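PDB 5IZ4: putative short-chain dehydrogenase/reductase from Burkholderia xenovorans, which binds ADP in its nucleotide pocket and probably works as an NADPH-dependent short-chain dehydrogenase/reductase, perhaps reducing 3-oxoacyl-[acyl-carrier-protein]. Local coordinates for residues S24-G27 with A28-L32; N45-D48 with S49-D52; G76-A79 with D80-A84. All blocks are in the same frame, centred on the assembly; numbering follows the deposited sequence.

Contact 1. Residues S24-G27 with A28-L32. With ADP (adenosine-5'-diphosphate), chain B.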
loop_
_atom_site.group_PDB
_atom_site.type_symbol
_atom_site.label_atom_id
_atom_site.label_comp_id
_atom_site.label_asym_id
_atom_site.label_seq_id
_atom_site.Cartn_x
_atom_site.Cartn_y
_atom_site.Cartn_z
ATOM N N SER A 24 17.064 -23.228 13.068
ATOM C CA SER A 24 17.979 -22.682 12.078
ATOM C C SER A 24 17.489 -21.308 11.651
ATOM O O SER A 24 16.408 -20.862 12.040
ATOM C CB SER A 24 18.097 -23.598 10.860
ATOM O OG SER A 24 16.820 -23.793 10.277
ATOM N N GLY A 25 18.320 -20.647 10.845
ATOM C CA GLY A 25 17.929 -19.419 10.172
ATOM C C GLY A 25 17.438 -18.347 11.122
ATOM O O GLY A 25 18.014 -18.109 12.193
ATOM N N ILE A 26 16.351 -17.685 10.718
ATOM C CA ILE A 26 15.833 -16.538 11.465
ATOM C C ILE A 26 15.373 -16.956 12.855
ATOM O O ILE A 26 15.608 -16.250 13.842
ATOM C CB ILE A 26 14.703 -15.871 10.659
ATOM C CG1 ILE A 26 15.287 -15.149 9.443
ATOM C CG2 ILE A 26 13.870 -14.929 11.544
ATOM C CD1 ILE A 26 14.243 -14.748 8.418
ATOM N N GLY A 27 14.692 -18.100 12.959
ATOM C CA GLY A 27 14.235 -18.545 14.265
ATOM C C GLY A 27 15.380 -18.796 15.227
ATOM O O GLY A 27 15.330 -18.387 16.393
ATOM N N ALA A 28 16.434 -19.465 14.752
ATOM C CA ALA A 28 17.608 -19.693 15.591
ATOM C C ALA A 28 18.217 -18.374 16.051
ATOM O O ALA A 28 18.570 -18.209 17.226
ATOM C CB ALA A 28 18.645 -20.506 14.828
ATOM N N ALA A 29 18.369 -17.428 15.127
ATOM C CA ALA A 29 18.917 -16.125 15.491
ATOM C C ALA A 29 18.008 -15.391 16.469
ATOM O O ALA A 29 18.491 -14.645 17.332
ATOM C CB ALA A 29 19.128 -15.281 14.234
ATOM N N THR A 30 16.694 -15.582 16.343
ATOM C CA THR A 30 15.755 -14.889 17.223
ATOM C C THR A 30 15.768 -15.482 18.625
ATOM O O THR A 30 15.729 -14.744 19.614
ATOM C CB THR A 30 14.350 -14.917 16.621
ATOM O OG1 THR A 30 14.370 -14.264 15.343
ATOM C CG2 THR A 30 13.352 -14.193 17.531
ATOM N N ALA A 31 15.825 -16.812 18.738
ATOM C CA ALA A 31 15.987 -17.408 20.057
ATOM C C ALA A 31 17.218 -16.837 20.752
ATOM O O ALA A 31 17.166 -16.468 21.931
ATOM C CB ALA A 31 16.092 -18.931 19.936
ATOM N N LEU A 32 18.328 -16.726 20.023
ATOM C CA LEU A 32 19.554 -16.211 20.618
ATOM C C LEU A 32 19.386 -14.765 21.077
ATOM O O LEU A 32 19.817 -14.400 22.178
ATOM C CB LEU A 32 20.705 -16.327 19.619
ATOM C CG LEU A 32 22.088 -15.940 20.154
ATOM C CD1 LEU A 32 22.418 -16.712 21.430
ATOM C CD2 LEU A 32 23.162 -16.165 19.097
HETATM P PB ADP B . 14.586 -18.870 7.401
HETATM O O1B ADP B . 13.064 -19.112 7.710
HETATM O O2B ADP B . 15.525 -18.704 8.630
HETATM O O3B ADP B . 14.923 -17.945 6.188
HETATM P PA ADP B . 14.846 -21.896 7.598
HETATM O O1A ADP B . 14.292 -23.042 6.577
HETATM O O2A ADP B . 16.146 -22.370 8.321
HETATM O O3A ADP B . 14.893 -20.548 6.765
HETATM O "O5'" ADP B . 13.574 -21.909 8.657
HETATM C "C5'" ADP B . 12.431 -22.762 8.477
HETATM C "C4'" ADP B . 12.339 -23.570 9.774
HETATM O "O4'" ADP B . 10.969 -24.109 9.945
HETATM C "C3'" ADP B . 13.284 -24.797 9.821
HETATM O "O3'" ADP B . 13.759 -25.038 11.116
HETATM C "C2'" ADP B . 12.290 -25.920 9.413
HETATM O "O2'" ADP B . 12.836 -27.143 9.910
HETATM C "C1'" ADP B . 11.055 -25.500 10.188
HETATM N N9 ADP B . 9.843 -26.179 9.686
HETATM C C8 ADP B . 9.524 -26.584 8.380
HETATM N N7 ADP B . 8.349 -27.168 8.348
HETATM C C5 ADP B . 7.881 -27.155 9.647
HETATM C C6 ADP B . 6.714 -27.625 10.221
HETATM N N6 ADP B . 5.774 -28.236 9.460
HETATM N N1 ADP B . 6.529 -27.467 11.537
HETATM C C2 ADP B . 7.486 -26.867 12.266
HETATM N N3 ADP B . 8.627 -26.396 11.799
HETATM C C4 ADP B . 8.802 -26.546 10.478
#
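Thr30 reaches back one helical turn to Ile26, and the carbonyl oxygen of Ile26 is gripped twice. The backbone N of Thr30 and its OG1 each give it a hydrogen bond, OG1 lying 2.8 Å from Ile26 O and well above the carbonyl plane. With OG1 anti to its own carbonyl carbon (chi1 -60°), the hydroxyl is swung back toward the preceding turn. Three further backbone bonds, 2.9 to 3.1 Å long, set the first turns of helix 25-36: Ala28 N to Ser24 O, Ala29 N to Gly25 O and Ala31 N to Gly27 O.

The nonpolar contacts are small. Ala28 CB rests on the backbone of Ser24, 3.5 Å from Ser24 C, and Ile26 CG2 passes near the Thr30 hydroxyl. Outward, Ile26 meets Ile241 of helix 238-250, whereas Ala28 and Ala31 lie on Val57 of helix 51-63.

At the N-terminal end of the helix, polar groups hold the diphosphate of ADP. Ser24 OG donates to O2A of ADP at 2.5 Å, and Ile26 N donates nearly straight to O2B of ADP. Gly25, at positive phi (56°), lets its CA come within 2.9 Å of ADP O2B. This is the glycine-rich dinucleotide-binding turn of the Rossmann fold, and the N-terminal end of the helix probably stabilises the phosphate charge.

Contact 2. Residues N45-D48 with S49-D52. With ADP (adenosine-5'-diphosphate), chain B.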
loop_
_atom_site.group_PDB
_atom_site.type_symbol
_atom_site.label_atom_id
_atom_site.label_comp_id
_atom_site.label_asym_id
_atom_site.label_seq_id
_atom_site.Cartn_x
_atom_site.Cartn_y
_atom_site.Cartn_z
ATOM N N ASN A 45 11.635 -26.968 17.837
ATOM C CA ASN A 45 12.285 -27.852 16.886
ATOM C C ASN A 45 11.232 -28.527 16.017
ATOM O O ASN A 45 10.126 -28.823 16.474
ATOM C CB ASN A 45 13.109 -28.918 17.624
ATOM C CG ASN A 45 13.785 -29.880 16.681
ATOM O OD1 ASN A 45 14.628 -29.484 15.885
ATOM N ND2 ASN A 45 13.426 -31.153 16.770
ATOM N N PHE A 46 11.592 -28.787 14.757
ATOM C CA PHE A 46 10.667 -29.461 13.840
ATOM C C PHE A 46 10.591 -30.961 14.138
ATOM O O PHE A 46 9.592 -31.446 14.682
ATOM C CB PHE A 46 11.078 -29.193 12.385
ATOM C CG PHE A 46 10.143 -29.792 11.349
ATOM C CD1 PHE A 46 8.841 -30.154 11.677
ATOM C CD2 PHE A 46 10.583 -30.011 10.048
ATOM C CE1 PHE A 46 7.995 -30.718 10.719
ATOM C CE2 PHE A 46 9.746 -30.572 9.097
ATOM C CZ PHE A 46 8.453 -30.925 9.431
ATOM N N ASP A 47 11.630 -31.719 13.784
ATOM C CA ASP A 47 11.576 -33.179 13.923
ATOM C C ASP A 47 12.988 -33.716 14.153
ATOM O O ASP A 47 13.909 -32.966 14.478
ATOM C CB ASP A 47 10.892 -33.805 12.697
ATOM C CG ASP A 47 11.606 -33.494 11.391
ATOM O OD1 ASP A 47 12.802 -33.136 11.407
ATOM O OD2 ASP A 47 10.969 -33.631 10.326
ATOM N N ASP A 48 13.168 -35.034 13.985
ATOM C CA ASP A 48 14.485 -35.599 14.262
ATOM C C ASP A 48 15.559 -35.030 13.343
ATOM O O ASP A 48 16.719 -34.907 13.753
ATOM C CB ASP A 48 14.451 -37.126 14.144
ATOM C CG ASP A 48 13.623 -37.778 15.234
ATOM O OD1 ASP A 48 13.269 -37.086 16.213
ATOM O OD2 ASP A 48 13.333 -38.988 15.113
ATOM N N SER A 49 15.200 -34.664 12.109
ATOM C CA SER A 49 16.198 -34.173 11.167
ATOM C C SER A 49 16.768 -32.816 11.568
ATOM O O SER A 49 17.889 -32.490 11.163
ATOM C CB SER A 49 15.604 -34.097 9.758
ATOM O OG SER A 49 14.740 -32.984 9.615
ATOM N N THR A 50 16.040 -32.026 12.357
ATOM C CA THR A 50 16.506 -30.708 12.778
ATOM C C THR A 50 16.973 -30.669 14.231
ATOM O O THR A 50 17.435 -29.619 14.694
ATOM C CB THR A 50 15.403 -29.663 12.563
ATOM O OG1 THR A 50 14.259 -29.984 13.364
ATOM C CG2 THR A 50 14.983 -29.621 11.098
ATOM N N ARG A 51 16.916 -31.795 14.945
ATOM C CA ARG A 51 17.109 -31.761 16.392
ATOM C C ARG A 51 18.536 -31.387 16.774
ATOM O O ARG A 51 18.746 -30.669 17.757
ATOM C CB ARG A 51 16.733 -33.114 16.995
ATOM C CG ARG A 51 16.881 -33.189 18.499
ATOM C CD ARG A 51 16.395 -34.545 18.999
ATOM N NE ARG A 51 15.191 -34.969 18.281
ATOM C CZ ARG A 51 13.984 -34.438 18.460
ATOM N NH1 ARG A 51 13.809 -33.451 19.336
ATOM N NH2 ARG A 51 12.954 -34.887 17.752
ATOM N N ASP A 52 19.534 -31.876 16.030
ATOM C CA ASP A 52 20.915 -31.537 16.361
ATOM C C ASP A 52 21.146 -30.039 16.259
ATOM O O ASP A 52 21.796 -29.442 17.129
ATOM C CB ASP A 52 21.884 -32.279 15.448
ATOM C CG ASP A 52 22.150 -33.693 15.912
ATOM O OD1 ASP A 52 21.505 -34.136 16.891
ATOM O OD2 ASP A 52 22.995 -34.366 15.288
HETATM P PB ADP B . 14.586 -18.870 7.401
HETATM O O1B ADP B . 13.064 -19.112 7.710
HETATM O O2B ADP B . 15.525 -18.704 8.630
HETATM O O3B ADP B . 14.923 -17.945 6.188
HETATM P PA ADP B . 14.846 -21.896 7.598
HETATM O O1A ADP B . 14.292 -23.042 6.577
HETATM O O2A ADP B . 16.146 -22.370 8.321
HETATM O O3A ADP B . 14.893 -20.548 6.765
HETATM O "O5'" ADP B . 13.574 -21.909 8.657
HETATM C "C5'" ADP B . 12.431 -22.762 8.477
HETATM C "C4'" ADP B . 12.339 -23.570 9.774
HETATM O "O4'" ADP B . 10.969 -24.109 9.945
HETATM C "C3'" ADP B . 13.284 -24.797 9.821
HETATM O "O3'" ADP B . 13.759 -25.038 11.116
HETATM C "C2'" ADP B . 12.290 -25.920 9.413
HETATM O "O2'" ADP B . 12.836 -27.143 9.910
HETATM C "C1'" ADP B . 11.055 -25.500 10.188
HETATM N N9 ADP B . 9.843 -26.179 9.686
HETATM C C8 ADP B . 9.524 -26.584 8.380
HETATM N N7 ADP B . 8.349 -27.168 8.348
HETATM C C5 ADP B . 7.881 -27.155 9.647
HETATM C C6 ADP B . 6.714 -27.625 10.221
HETATM N N6 ADP B . 5.774 -28.236 9.460
HETATM N N1 ADP B . 6.529 -27.467 11.537
HETATM C C2 ADP B . 7.486 -26.867 12.266
HETATM N N3 ADP B . 8.627 -26.396 11.799
HETATM C C4 ADP B . 8.802 -26.546 10.478
HETATM O O HOH W 1 19.113 -33.845 13.807
#
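Asn45 and Thr50 cross obliquely, and the hydroxyl of Thr50 links the end of a strand to the approach to the next helix. Thr50 OG1 donates to Asn45 OD1 at 2.6 Å, lying above the plane of the amide carbonyl, and accepts from Asp47 N at 3.2 Å. Asn45 CG is anti to the backbone N (chi1 179°), which carries the amide in under the turn. There Asn45 ND2 and Thr50 N reach Asp47 O from opposite faces of its carbonyl plane.

The Asp47 carboxylate turns forward to Ser49: the Ser49 hydroxyl donates to the syn lone pair of Asp47 OD1 at 2.6 Å, and Ser49 N adds a weak bond to the same oxygen. Asp48 and Arg51 run side by side in the same direction. Although carboxylate and guanidinium planes are 69° apart, Asp48 OD1 lies in the guanidinium plane, and its salt bridge to Arg51 NH2, 2.7 Å long, is nearly straight. Asn45 ND2 sits over one face of that guanidinium.

The Phe46 ring has adenine over the centre of one face, with Phe46 CE1 3.4 Å from C6 of ADP, and Asp47 OD2 near the rim of the opposite face. Thr50 CG2 approaches the ribose, 3.5 Å from O2' of ADP.

The turn joins strand 40-45 to helix 51-63 at the adenosine side of the nucleotide pocket, in the Rossmann fold. Asp72, at the end of neighbouring strand 68-72, accepts a hydrogen bond from Asn45 ND2 at OD1 and forms a salt bridge with Arg51 NH2 through OD2.

Contact 3. Residues G76-A79 with D80-A84; sequences GKDA and DCRHA
Asp78 and Arg82, one turn apart near the start of helix 78-92, are joined by a long salt bridge. Arg82 NE gives a weak hydrogen bond to Asp78 OD2 at 3.4 Å. The carboxylate oxygen stands at the edge of the guanidinium, near its plane, while the carboxylate itself is turned almost perpendicular to it (89°). Two torsions bring the groups together: chi1 of Asp78 (-171°) swings the carboxylate beside its own carbonyl carbon, on the side of Arg82, and the Arg82 chain folds at chi2 (-74°) to place NE. Arg82 CG, beside its own backbone N, lies 3.2 Å from Asp78 O. The other oxygen of the carboxylate, Asp78 OD1, makes a salt bridge to Arg137 of helix 118-146, so Asp78 lies between two arginines and may offset the charge where they approach each other.

Backbone bonds wind the first turns. Cys81 N donates to Lys77 O at 3.3 Å in the carbonyl plane, and Asp80 N adds a weak bond to the same oxygen. Arg82 N bonds to Asp78 O at 3.0 Å, and His83 N to Ala79 O at 2.9 Å.

Lys77 is the N-cap residue of this helix, which follows strand 68-72 in the Rossmann fold and the loop carrying the ADP-binding residues Asp74 and Val75. Asp80 turns back to that loop: its OD2 accepts a hydrogen bond from the backbone N of Asp74. Gly76 N in turn bonds to Asp74 OD1, the oxygen that is hydrogen-bonded to ADP, which makes Asp80 and Gly76 second-shell partners of the nucleotide site.

Van der Waals contact across the turn is slight. Lys77 CB packs 4.0 Å from Asp80 CG, and Cys81 SG lies 3.8 Å from Lys77 O. For its apolar packing the buried Cys81 side chain turns to Val75 and to Met135 of helix 118-146.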
loop_
_atom_site.group_PDB
_atom_site.type_symbol
_atom_site.label_atom_id
_atom_site.label_comp_id
_atom_site.label_asym_id
_atom_site.label_seq_id
_atom_site.Cartn_x
_atom_site.Cartn_y
_atom_site.Cartn_z
ATOM N N GLY A 76 1.797 -27.612 11.379
ATOM C CA GLY A 76 0.623 -27.942 10.594
ATOM C C GLY A 76 -0.372 -28.828 11.321
ATOM O O GLY A 76 -1.528 -28.936 10.896
ATOM N N LYS A 77 0.056 -29.479 12.402
ATOM C CA LYS A 77 -0.820 -30.325 13.200
ATOM C C LYS A 77 -1.267 -29.535 14.421
ATOM O O LYS A 77 -0.440 -29.166 15.259
ATOM C CB LYS A 77 -0.110 -31.614 13.620
ATOM C CG LYS A 77 0.301 -32.487 12.457
ATOM C CD LYS A 77 0.835 -33.831 12.935
ATOM C CE LYS A 77 1.014 -34.779 11.774
ATOM N NZ LYS A 77 1.480 -36.097 12.263
ATOM N N ASP A 78 -2.573 -29.295 14.535
ATOM C CA ASP A 78 -3.055 -28.471 15.638
ATOM C C ASP A 78 -2.679 -29.062 16.989
ATOM O O ASP A 78 -2.378 -28.323 17.932
ATOM C CB ASP A 78 -4.565 -28.285 15.558
ATOM C CG ASP A 78 -5.059 -27.263 16.546
ATOM O OD1 ASP A 78 -4.664 -26.093 16.382
ATOM O OD2 ASP A 78 -5.821 -27.616 17.470
ATOM N N ALA A 79 -2.718 -30.397 17.116
ATOM C CA ALA A 79 -2.392 -31.017 18.398
ATOM C C ALA A 79 -0.947 -30.740 18.789
ATOM O O ALA A 79 -0.634 -30.619 19.979
ATOM C CB ALA A 79 -2.639 -32.529 18.347
ATOM N N ASP A 80 -0.047 -30.677 17.803
ATOM C CA ASP A 80 1.353 -30.382 18.099
ATOM C C ASP A 80 1.502 -28.973 18.659
ATOM O O ASP A 80 2.308 -28.745 19.567
ATOM C CB ASP A 80 2.210 -30.542 16.841
ATOM C CG ASP A 80 2.567 -31.999 16.546
ATOM O OD1 ASP A 80 1.879 -32.905 17.054
ATOM O OD2 ASP A 80 3.538 -32.234 15.794
ATOM N N CYS A 81 0.724 -28.024 18.128
ATOM C CA CYS A 81 0.760 -26.654 18.637
ATOM C C CYS A 81 0.242 -26.597 20.065
ATOM O O CYS A 81 0.848 -25.954 20.928
ATOM C CB CYS A 81 -0.059 -25.728 17.734
ATOM S SG CYS A 81 0.523 -25.596 16.041
ATOM N N ARG A 82 -0.867 -27.287 20.340
ATOM C CA ARG A 82 -1.422 -27.295 21.690
ATOM C C ARG A 82 -0.472 -27.950 22.681
ATOM O O ARG A 82 -0.297 -27.453 23.800
ATOM C CB ARG A 82 -2.766 -28.023 21.707
ATOM C CG ARG A 82 -3.788 -27.496 20.716
ATOM C CD ARG A 82 -4.366 -26.169 21.157
ATOM N NE ARG A 82 -5.549 -25.830 20.371
ATOM C CZ ARG A 82 -6.298 -24.750 20.566
ATOM N NH1 ARG A 82 -5.994 -23.893 21.531
ATOM N NH2 ARG A 82 -7.358 -24.532 19.800
ATOM N N HIS A 83 0.107 -29.100 22.312
ATOM C CA HIS A 83 1.051 -29.765 23.203
ATOM C C HIS A 83 2.250 -28.875 23.500
ATOM O O HIS A 83 2.733 -28.829 24.640
ATOM C CB HIS A 83 1.512 -31.086 22.592
ATOM C CG HIS A 83 2.412 -31.881 23.486
ATOM N ND1 HIS A 83 3.771 -31.666 23.556
ATOM C CD2 HIS A 83 2.146 -32.890 24.348
ATOM C CE1 HIS A 83 4.305 -32.511 24.420
ATOM N NE2 HIS A 83 3.340 -33.265 24.914
ATOM N N ALA A 84 2.747 -28.165 22.484
ATOM C CA ALA A 84 3.899 -27.285 22.677
ATOM C C ALA A 84 3.589 -26.198 23.697
ATOM O O ALA A 84 4.385 -25.937 24.611
ATOM C CB ALA A 84 4.321 -26.681 21.339
#

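In the fold
The three contacts lie in series at the helix starts that follow strands 16-20, 40-45 and 68-72 of the parallel sheet. Contact 1 is the most deeply placed, partly buried about 9 Å from the chain centre, whereas contacts 2 and 3 are surface contacts, their centres 17 and 16 Å from it. Contacts 1 and 2 both touch ADP, at the diphosphate and at the adenosine respectively; contact 3 reaches it through Asp74. Chemistry follows place: small residues and backbone groups dominate the first, while the outer two add carboxylate-arginine pairs. Helix 51-63, which contact 2 leads into, also packs against contact 1.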